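Local atomic coordinates of aromatic-amino-acid transaminase TyrB (Burkholderia cenocepacia K56-2Valvano, PDB entry 4WD2), a protein that probably catalyses the reversible transfer of amino groups from aromatic amino acids to 2-oxo acids, using pyridoxal phosphate as cofactor. Residues Ala80-Ala85 against Lys300-Val305; Val86-Phe91 against Pro96-Gly101; Leu165-Met170 against Glu199-Lys204. All blocks are in the same frame, centred on the assembly; numbering follows the deposited sequence.

In the fold
Interactions 1 and 2 are neighbours, with centres about 14 Å apart, and both use helix 80-91. Its first half meets helix 297-307 and its second half meets helix 96-99. A salt bridge from Asp84 OD1 to Arg98 NH2 (2.8 Å) joins the two contacts. Interaction 3 lies about 34 Å from interaction 1 and about 26 Å from interaction 2, between centres. Along the chain, interaction 1 closes a long loop that contains interaction 2, then interaction 3, and also Lys254, which carries the cofactor. Interaction 3 joins the helix after edge strand 164-165 to the crossover helix 199-211. Interactions 1 and 2 lie toward strand 103-108, at the opposite edge of the mixed sheet.

Interaction 1. Residues Ala80-Ala85 against Lys300-Val305; sequences AAYRDA and KVVAAV
Tyr82 leans its ring obliquely against Val302, and the methyl of Ala303 sits beside the tyrosine backbone. These residues carry the contact between helix 80-91 and helix 297-307. The short helical segments meet at 54°, with axes 8.8 Å apart at their closest. The helices come nearest where Tyr82 and Ala303 face each other, with the two CA atoms 4.8 Å apart. Ala303 points its CB toward the other helix. This methyl lies 4.1 Å from Tyr82 CA and also fits beside Tyr82 CB. No longer branch stands between the backbones here.

The tyrosine reaches further along the partner helix. Its CG is anti to the backbone N (chi1 178°), which carries the ring nearer to Val302 than its CB is. Toward Val302 the ring uses its CD2-CE2 bond. CE2 is 3.6 Å from Val302 CG1, and CD2 is 4.0 Å from the same methyl. Val302 CB also comes close to CE2, at 3.7 Å. The valine methyl that meets the ring is the one anti to its own backbone N.

The phenol oxygen is used away from helix 297-307. Tyr82 OH is hydrogen-bonded to Gly264 O, at the start of strand 264-269. Val301 and Val305 of helix 297-307 pack on helix 55-65. The contact between helices 80-91 and 297-307 is therefore apolar, made by van der Waals contact of methyls, ring and backbone carbons. The buried tyrosine keeps its polar end satisfied at the sheet while its ring carbons pack on Val302.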
loop_
_atom_site.group_PDB
_atom_site.type_symbol
_atom_site.label_atom_id
_atom_site.label_comp_id
_atom_site.label_asym_id
_atom_site.label_seq_id
_atom_site.Cartn_x
_atom_site.Cartn_y
_atom_site.Cartn_z
ATOM N N ALA A 80 -6.295 -11.694 -10.229
ATOM C CA ALA A 80 -6.610 -11.734 -11.653
ATOM C C ALA A 80 -8.075 -11.426 -11.935
ATOM O O ALA A 80 -8.387 -10.696 -12.877
ATOM C CB ALA A 80 -6.241 -13.093 -12.240
ATOM N N ALA A 81 -8.968 -11.995 -11.129
ATOM C CA ALA A 81 -10.401 -11.779 -11.289
ATOM C C ALA A 81 -10.772 -10.319 -11.031
ATOM O O ALA A 81 -11.614 -9.754 -11.731
ATOM C CB ALA A 81 -11.184 -12.701 -10.364
ATOM N N TYR A 82 -10.134 -9.712 -10.032
ATOM C CA TYR A 82 -10.320 -8.288 -9.734
ATOM C C TYR A 82 -9.903 -7.406 -10.916
ATOM O O TYR A 82 -10.672 -6.548 -11.357
ATOM C CB TYR A 82 -9.522 -7.907 -8.483
ATOM C CG TYR A 82 -9.567 -6.447 -8.052
ATOM C CD1 TYR A 82 -8.684 -5.509 -8.585
ATOM C CD2 TYR A 82 -10.449 -6.022 -7.064
ATOM C CE1 TYR A 82 -8.703 -4.184 -8.166
ATOM C CE2 TYR A 82 -10.473 -4.704 -6.639
ATOM C CZ TYR A 82 -9.597 -3.791 -7.190
ATOM O OH TYR A 82 -9.623 -2.484 -6.760
ATOM N N ARG A 83 -8.682 -7.612 -11.408
ATOM C CA ARG A 83 -8.147 -6.859 -12.550
ATOM C C ARG A 83 -9.074 -6.900 -13.768
ATOM O O ARG A 83 -9.325 -5.878 -14.420
ATOM C CB ARG A 83 -6.769 -7.404 -12.948
ATOM C CG ARG A 83 -5.696 -7.253 -11.892
ATOM C CD ARG A 83 -4.494 -8.116 -12.235
ATOM N NE ARG A 83 -4.036 -7.862 -13.593
ATOM C CZ ARG A 83 -3.630 -8.803 -14.436
ATOM N NH1 ARG A 83 -3.613 -10.078 -14.062
ATOM N NH2 ARG A 83 -3.232 -8.463 -15.655
ATOM N N ASP A 84 -9.580 -8.086 -14.074
ATOM C CA ASP A 84 -10.457 -8.237 -15.225
ATOM C C ASP A 84 -11.790 -7.532 -15.012
ATOM O O ASP A 84 -12.312 -6.877 -15.919
ATOM C CB ASP A 84 -10.689 -9.708 -15.531
ATOM C CG ASP A 84 -11.623 -9.903 -16.691
ATOM O OD1 ASP A 84 -11.184 -9.683 -17.836
ATOM O OD2 ASP A 84 -12.797 -10.261 -16.458
ATOM N N ALA A 85 -12.338 -7.669 -13.809
ATOM C CA ALA A 85 -13.600 -7.025 -13.462
ATOM C C ALA A 85 -13.451 -5.508 -13.500
ATOM O O ALA A 85 -14.303 -4.804 -14.033
ATOM C CB ALA A 85 -14.069 -7.475 -12.094
ATOM N N LYS A 300 -11.212 -9.096 -2.844
ATOM C CA LYS A 300 -12.148 -10.216 -2.886
ATOM C C LYS A 300 -13.585 -9.722 -2.838
ATOM O O LYS A 300 -14.437 -10.232 -3.558
ATOM C CB LYS A 300 -11.900 -11.189 -1.729
ATOM C CG LYS A 300 -10.687 -12.094 -1.895
ATOM C CD LYS A 300 -10.861 -13.112 -3.020
ATOM C CE LYS A 300 -9.885 -14.273 -2.859
ATOM N NZ LYS A 300 -9.809 -15.149 -4.070
ATOM N N VAL A 301 -13.850 -8.734 -1.985
ATOM C CA VAL A 301 -15.189 -8.160 -1.860
ATOM C C VAL A 301 -15.612 -7.508 -3.168
ATOM O O VAL A 301 -16.699 -7.777 -3.686
ATOM C CB VAL A 301 -15.274 -7.108 -0.722
ATOM C CG1 VAL A 301 -16.604 -6.367 -0.779
ATOM C CG2 VAL A 301 -15.092 -7.765 0.638
ATOM N N VAL A 302 -14.750 -6.648 -3.699
ATOM C CA VAL A 302 -15.041 -5.957 -4.946
ATOM C C VAL A 302 -15.214 -6.945 -6.102
ATOM O O VAL A 302 -16.166 -6.837 -6.875
ATOM C CB VAL A 302 -13.937 -4.933 -5.290
ATOM C CG1 VAL A 302 -14.077 -4.451 -6.729
ATOM C CG2 VAL A 302 -13.980 -3.759 -4.310
ATOM N N ALA A 303 -14.304 -7.909 -6.216
ATOM C CA ALA A 303 -14.396 -8.909 -7.280
ATOM C C ALA A 303 -15.677 -9.743 -7.163
ATOM O O ALA A 303 -16.294 -10.091 -8.171
ATOM C CB ALA A 303 -13.174 -9.812 -7.268
ATOM N N ALA A 304 -16.076 -10.056 -5.935
ATOM C CA ALA A 304 -17.295 -10.820 -5.708
ATOM C C ALA A 304 -18.530 -10.016 -6.105
ATOM O O ALA A 304 -19.473 -10.560 -6.670
ATOM C CB ALA A 304 -17.389 -11.262 -4.248
ATOM N N VAL A 305 -18.527 -8.717 -5.816
ATOM C CA VAL A 305 -19.668 -7.876 -6.154
ATOM C C VAL A 305 -19.774 -7.688 -7.666
ATOM O O VAL A 305 -20.834 -7.901 -8.252
ATOM C CB VAL A 305 -19.583 -6.502 -5.462
ATOM C CG1 VAL A 305 -20.603 -5.557 -6.054
ATOM C CG2 VAL A 305 -19.798 -6.645 -3.958
#

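Interaction 2. Residues Val86-Phe91 against Pro96-Gly101; sequences VQSLVF and PARAAG
Arg98 and Gln87 make a polar surface contact between two consecutive helices joined by a four-residue loop. Helix 80-91 ends, the loop intervenes, and the short helix 96-99 follows. That helix closes in a Schellman motif at Gly101, where the backbone takes a positive phi. The chain then enters strand 103-108, an outer strand of the large mixed sheet.

Arg98 sends its side chain back to helix 80-91. Its CG is anti to the backbone N (chi1 163°) and the chain stays extended to NE, a reach that brings the guanidinium to Gln87 and Ser88. NH1 donates to Gln87 OE1 at 2.8 Å, and the N-H...O angle of 142° shows a bent bond. The oxygen lies at the guanidinium edge, near its plane. Relative to the amide, NH1 stands above the carbonyl plane, 43° out of it and not on a lone pair. The two flat groups are turned steeply against each other. The stem of Arg98 also passes close to the amide oxygen, with CG 3.4 Å from Gln87 OE1.

Ser88 approaches from a different direction. Its CB lies over the centre of one guanidinium face, 3.9 Å from Arg98 CZ. Asp84 OD1, one turn earlier on helix 80-91, faces the NH1-NH2 edge of Arg98 and forms a salt bridge with NH2. Gln87 NE2 bonds to Thr105 OG1, which helps to fix the rotation of the amide.

Gln87 OE1 also takes a second donor, a water. This water gives one hydrogen to OE1 at 2.6 Å and another to Arg98 O at 2.8 Å.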
loop_
_atom_site.group_PDB
_atom_site.type_symbol
_atom_site.label_atom_id
_atom_site.label_comp_id
_atom_site.label_asym_id
_atom_site.label_seq_id
_atom_site.Cartn_x
_atom_site.Cartn_y
_atom_site.Cartn_z
ATOM N N VAL A 86 -12.363 -5.007 -12.929
ATOM C CA VAL A 86 -12.101 -3.575 -12.923
ATOM C C VAL A 86 -11.948 -3.023 -14.334
ATOM O O VAL A 86 -12.493 -1.968 -14.659
ATOM C CB VAL A 86 -10.843 -3.253 -12.105
ATOM C CG1 VAL A 86 -10.403 -1.814 -12.332
ATOM C CG2 VAL A 86 -11.114 -3.507 -10.645
ATOM N N GLN A 87 -11.208 -3.742 -15.176
ATOM C CA GLN A 87 -10.973 -3.295 -16.545
ATOM C C GLN A 87 -12.283 -3.231 -17.331
ATOM O O GLN A 87 -12.543 -2.273 -18.069
ATOM C CB GLN A 87 -9.978 -4.220 -17.239
ATOM C CG GLN A 87 -9.484 -3.688 -18.564
ATOM C CD GLN A 87 -8.683 -4.713 -19.310
ATOM O OE1 GLN A 87 -9.220 -5.471 -20.117
ATOM N NE2 GLN A 87 -7.393 -4.759 -19.035
ATOM N N SER A 88 -13.111 -4.252 -17.149
ATOM C CA SER A 88 -14.431 -4.310 -17.778
ATOM C C SER A 88 -15.346 -3.183 -17.288
ATOM O O SER A 88 -16.056 -2.552 -18.074
ATOM C CB SER A 88 -15.081 -5.665 -17.505
ATOM O OG SER A 88 -16.316 -5.773 -18.185
ATOM N N LEU A 89 -15.336 -2.933 -15.985
ATOM C CA LEU A 89 -16.166 -1.877 -15.414
ATOM C C LEU A 89 -15.779 -0.505 -15.948
ATOM O O LEU A 89 -16.640 0.302 -16.289
ATOM C CB LEU A 89 -16.058 -1.881 -13.888
ATOM C CG LEU A 89 -16.682 -0.688 -13.167
ATOM C CD1 LEU A 89 -18.200 -0.679 -13.315
ATOM C CD2 LEU A 89 -16.290 -0.717 -11.698
ATOM N N VAL A 90 -14.478 -0.245 -16.014
ATOM C CA VAL A 90 -13.984 1.067 -16.419
ATOM C C VAL A 90 -14.144 1.341 -17.915
ATOM O O VAL A 90 -14.592 2.419 -18.300
ATOM C CB VAL A 90 -12.503 1.242 -16.039
ATOM C CG1 VAL A 90 -11.937 2.531 -16.642
ATOM C CG2 VAL A 90 -12.349 1.257 -14.530
ATOM N N PHE A 91 -13.781 0.377 -18.757
ATOM C CA PHE A 91 -13.765 0.610 -20.202
ATOM C C PHE A 91 -15.017 0.093 -20.903
ATOM O O PHE A 91 -15.270 0.432 -22.063
ATOM C CB PHE A 91 -12.525 -0.034 -20.835
ATOM C CG PHE A 91 -11.225 0.569 -20.372
ATOM C CD1 PHE A 91 -10.577 0.079 -19.247
ATOM C CD2 PHE A 91 -10.649 1.622 -21.065
ATOM C CE1 PHE A 91 -9.388 0.634 -18.813
ATOM C CE2 PHE A 91 -9.449 2.179 -20.636
ATOM C CZ PHE A 91 -8.824 1.687 -19.508
ATOM N N PRO A 96 -13.018 -2.122 -27.578
ATOM C CA PRO A 96 -12.067 -2.720 -28.526
ATOM C C PRO A 96 -10.634 -2.794 -27.987
ATOM O O PRO A 96 -9.908 -3.721 -28.322
ATOM C CB PRO A 96 -12.147 -1.786 -29.743
ATOM C CG PRO A 96 -12.735 -0.508 -29.218
ATOM C CD PRO A 96 -13.691 -0.946 -28.150
ATOM N N ALA A 97 -10.233 -1.834 -27.163
ATOM C CA ALA A 97 -8.895 -1.852 -26.585
ATOM C C ALA A 97 -8.758 -3.002 -25.598
ATOM O O ALA A 97 -7.669 -3.552 -25.414
ATOM C CB ALA A 97 -8.585 -0.530 -25.905
ATOM N N ARG A 98 -9.867 -3.356 -24.956
ATOM C CA ARG A 98 -9.894 -4.511 -24.062
ATOM C C ARG A 98 -9.793 -5.803 -24.860
ATOM O O ARG A 98 -9.033 -6.698 -24.506
ATOM C CB ARG A 98 -11.164 -4.491 -23.210
ATOM C CG ARG A 98 -11.543 -5.798 -22.543
ATOM C CD ARG A 98 -12.636 -5.539 -21.504
ATOM N NE ARG A 98 -13.159 -6.767 -20.905
ATOM C CZ ARG A 98 -12.568 -7.454 -19.930
ATOM N NH1 ARG A 98 -11.400 -7.059 -19.434
ATOM N NH2 ARG A 98 -13.140 -8.554 -19.460
ATOM N N ALA A 99 -10.535 -5.892 -25.958
ATOM C CA ALA A 99 -10.528 -7.106 -26.778
ATOM C C ALA A 99 -9.171 -7.325 -27.448
ATOM O O ALA A 99 -8.749 -8.467 -27.649
ATOM C CB ALA A 99 -11.634 -7.050 -27.825
ATOM N N ALA A 100 -8.486 -6.231 -27.774
ATOM C CA ALA A 100 -7.201 -6.300 -28.474
ATOM C C ALA A 100 -6.006 -6.406 -27.519
ATOM O O ALA A 100 -4.850 -6.386 -27.950
ATOM C CB ALA A 100 -7.036 -5.095 -29.379
ATOM N N GLY A 101 -6.284 -6.521 -26.226
ATOM C CA GLY A 101 -5.232 -6.669 -25.236
ATOM C C GLY A 101 -4.294 -5.479 -25.098
ATOM O O GLY A 101 -3.131 -5.643 -24.707
HETATM O O HOH W 1 -8.020 -6.890 -21.910
#

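Interaction 3. Residues Leu165-Met170 against Glu199-Lys204; sequences LKFDAM and EGQWEK
Phe167 and Gln201 join two helices of the alpha/beta domain typical of aminotransferases of this class. Helix 167-175 follows the short outer strand 164-165. Helix 199-211 is the connection of a beta-alpha-beta crossover between the parallel neighbouring strands 182-186 and 215-220. Lys166 is the N-cap of the first helix and the centre of an inverse gamma turn, closed by a weak bond from Phe167 N to Leu165 O.

The phenylalanine ring lies alongside the glutamine, and the two side chains run past each other in opposite directions. Gln201 CB sits over one ring face, offset toward the rim. It makes a CH-pi contact, 3.8 Å from the Phe167 ring centroid and 19° off the ring normal. The glutamine CG is anti to its carbonyl carbon (chi1 -61°) and the chain beyond is extended, which lays the amide back over the ring toward Phe167 CB. There NE2 is 3.5 Å from Phe167 CB. Ring and amide planes are stacked, 29° apart.

The far end of the ring meets the other backbone. Phe167 CZ is 3.4 Å from Gln201 O, which lies obliquely off this end, out of the ring plane. Lys204 CB lies at the ring edge, near its plane, 4.1 Å from Phe167 CZ. Leu165 CD2 comes to the same face of the amide as the ring, at its oxygen end, 3.5 Å from Gln201 OE1. Leu165 also packs on Val195 and Leu197.

Toward the phenylalanine the glutamine offers its methylenes and amide face, while OE1 keeps a hydrogen bond just outside the two segments. With a CH-pi contact and a stacked amide between them, the two side chains are probably held together mainly by dispersion.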
loop_
_atom_site.group_PDB
_atom_site.type_symbol
_atom_site.label_atom_id
_atom_site.label_comp_id
_atom_site.label_asym_id
_atom_site.label_seq_id
_atom_site.Cartn_x
_atom_site.Cartn_y
_atom_site.Cartn_z
ATOM N N LEU A 165 -16.523 26.624 -16.238
ATOM C CA LEU A 165 -15.268 26.156 -16.810
ATOM C C LEU A 165 -14.650 27.151 -17.791
ATOM O O LEU A 165 -15.331 27.669 -18.675
ATOM C CB LEU A 165 -15.494 24.818 -17.512
ATOM C CG LEU A 165 -14.294 24.161 -18.190
ATOM C CD1 LEU A 165 -13.384 23.519 -17.159
ATOM C CD2 LEU A 165 -14.788 23.141 -19.198
ATOM N N LYS A 166 -13.357 27.417 -17.630
ATOM C CA LYS A 166 -12.617 28.219 -18.597
ATOM C C LYS A 166 -12.093 27.323 -19.701
ATOM O O LYS A 166 -10.887 27.122 -19.810
ATOM C CB LYS A 166 -11.443 28.943 -17.939
ATOM C CG LYS A 166 -11.796 29.811 -16.762
ATOM C CD LYS A 166 -10.529 30.285 -16.060
ATOM C CE LYS A 166 -10.139 31.687 -16.471
ATOM N NZ LYS A 166 -10.747 32.704 -15.567
ATOM N N PHE A 167 -12.987 26.779 -20.519
ATOM C CA PHE A 167 -12.561 25.751 -21.453
ATOM C C PHE A 167 -11.608 26.245 -22.535
ATOM O O PHE A 167 -10.672 25.539 -22.901
ATOM C CB PHE A 167 -13.750 25.088 -22.128
ATOM C CG PHE A 167 -13.338 24.021 -23.086
ATOM C CD1 PHE A 167 -12.718 22.868 -22.621
ATOM C CD2 PHE A 167 -13.513 24.183 -24.449
ATOM C CE1 PHE A 167 -12.309 21.885 -23.505
ATOM C CE2 PHE A 167 -13.107 23.203 -25.332
ATOM C CZ PHE A 167 -12.510 22.055 -24.857
ATOM N N ASP A 168 -11.849 27.443 -23.062
ATOM C CA ASP A 168 -10.964 28.001 -24.078
ATOM C C ASP A 168 -9.539 28.157 -23.533
ATOM O O ASP A 168 -8.575 27.797 -24.204
ATOM C CB ASP A 168 -11.479 29.353 -24.583
ATOM C CG ASP A 168 -12.706 29.229 -25.476
ATOM O OD1 ASP A 168 -12.996 28.116 -25.969
ATOM O OD2 ASP A 168 -13.375 30.261 -25.694
ATOM N N ALA A 169 -9.413 28.689 -22.318
ATOM C CA ALA A 169 -8.104 28.894 -21.699
ATOM C C ALA A 169 -7.436 27.562 -21.351
ATOM O O ALA A 169 -6.225 27.409 -21.513
ATOM C CB ALA A 169 -8.230 29.767 -20.454
ATOM N N MET A 170 -8.231 26.612 -20.867
ATOM C CA MET A 170 -7.760 25.260 -20.588
ATOM C C MET A 170 -7.199 24.596 -21.841
ATOM O O MET A 170 -6.100 24.039 -21.820
ATOM C CB MET A 170 -8.892 24.402 -20.023
ATOM C CG MET A 170 -8.529 22.936 -19.917
ATOM S SD MET A 170 -9.888 21.840 -19.470
ATOM C CE MET A 170 -8.988 20.296 -19.285
ATOM N N GLU A 199 -19.203 16.302 -23.207
ATOM C CA GLU A 199 -18.634 15.342 -24.154
ATOM C C GLU A 199 -18.106 15.977 -25.427
ATOM O O GLU A 199 -17.244 15.406 -26.089
ATOM C CB GLU A 199 -19.670 14.278 -24.496
ATOM C CG GLU A 199 -19.998 13.415 -23.290
ATOM C CD GLU A 199 -20.926 12.268 -23.609
ATOM O OE1 GLU A 199 -21.420 12.196 -24.755
ATOM O OE2 GLU A 199 -21.150 11.437 -22.707
ATOM N N GLY A 200 -18.618 17.156 -25.767
ATOM C CA GLY A 200 -18.100 17.915 -26.892
ATOM C C GLY A 200 -16.745 18.521 -26.567
ATOM O O GLY A 200 -15.816 18.450 -27.373
ATOM N N GLN A 201 -16.631 19.107 -25.375
ATOM C CA GLN A 201 -15.363 19.660 -24.906
ATOM C C GLN A 201 -14.322 18.549 -24.770
ATOM O O GLN A 201 -13.146 18.738 -25.101
ATOM C CB GLN A 201 -15.566 20.401 -23.580
ATOM C CG GLN A 201 -16.532 21.591 -23.695
ATOM C CD GLN A 201 -16.836 22.243 -22.362
ATOM O OE1 GLN A 201 -17.019 21.561 -21.360
ATOM N NE2 GLN A 201 -16.887 23.577 -22.343
ATOM N N TRP A 202 -14.762 17.379 -24.317
ATOM C CA TRP A 202 -13.875 16.221 -24.228
ATOM C C TRP A 202 -13.292 15.844 -25.584
ATOM O O TRP A 202 -12.093 15.636 -25.698
ATOM C CB TRP A 202 -14.600 15.014 -23.628
ATOM C CG TRP A 202 -14.466 14.926 -22.134
ATOM C CD1 TRP A 202 -15.475 14.954 -21.221
ATOM C CD2 TRP A 202 -13.246 14.815 -21.383
ATOM N NE1 TRP A 202 -14.965 14.853 -19.947
ATOM C CE2 TRP A 202 -13.599 14.771 -20.021
ATOM C CE3 TRP A 202 -11.893 14.739 -21.733
ATOM C CZ2 TRP A 202 -12.647 14.656 -19.003
ATOM C CZ3 TRP A 202 -10.945 14.631 -20.721
ATOM C CH2 TRP A 202 -11.329 14.590 -19.373
ATOM N N GLU A 203 -14.133 15.755 -26.610
ATOM C CA GLU A 203 -13.635 15.412 -27.942
ATOM C C GLU A 203 -12.596 16.416 -28.419
ATOM O O GLU A 203 -11.567 16.017 -28.982
ATOM C CB GLU A 203 -14.774 15.318 -28.966
ATOM C CG GLU A 203 -14.527 14.241 -30.015
ATOM C CD GLU A 203 -14.386 12.855 -29.395
ATOM O OE1 GLU A 203 -15.123 12.559 -28.424
ATOM O OE2 GLU A 203 -13.546 12.063 -29.874
ATOM N N LYS A 204 -12.858 17.707 -28.199
ATOM C CA LYS A 204 -11.921 18.762 -28.610
ATOM C C LYS A 204 -10.610 18.697 -27.841
ATOM O O LYS A 204 -9.538 18.952 -28.398
ATOM C CB LYS A 204 -12.541 20.146 -28.433
ATOM C CG LYS A 204 -13.743 20.403 -29.318
ATOM C CD LYS A 204 -14.343 21.770 -29.009
ATOM C CE LYS A 204 -15.756 21.883 -29.549
ATOM N NZ LYS A 204 -16.339 23.227 -29.266
#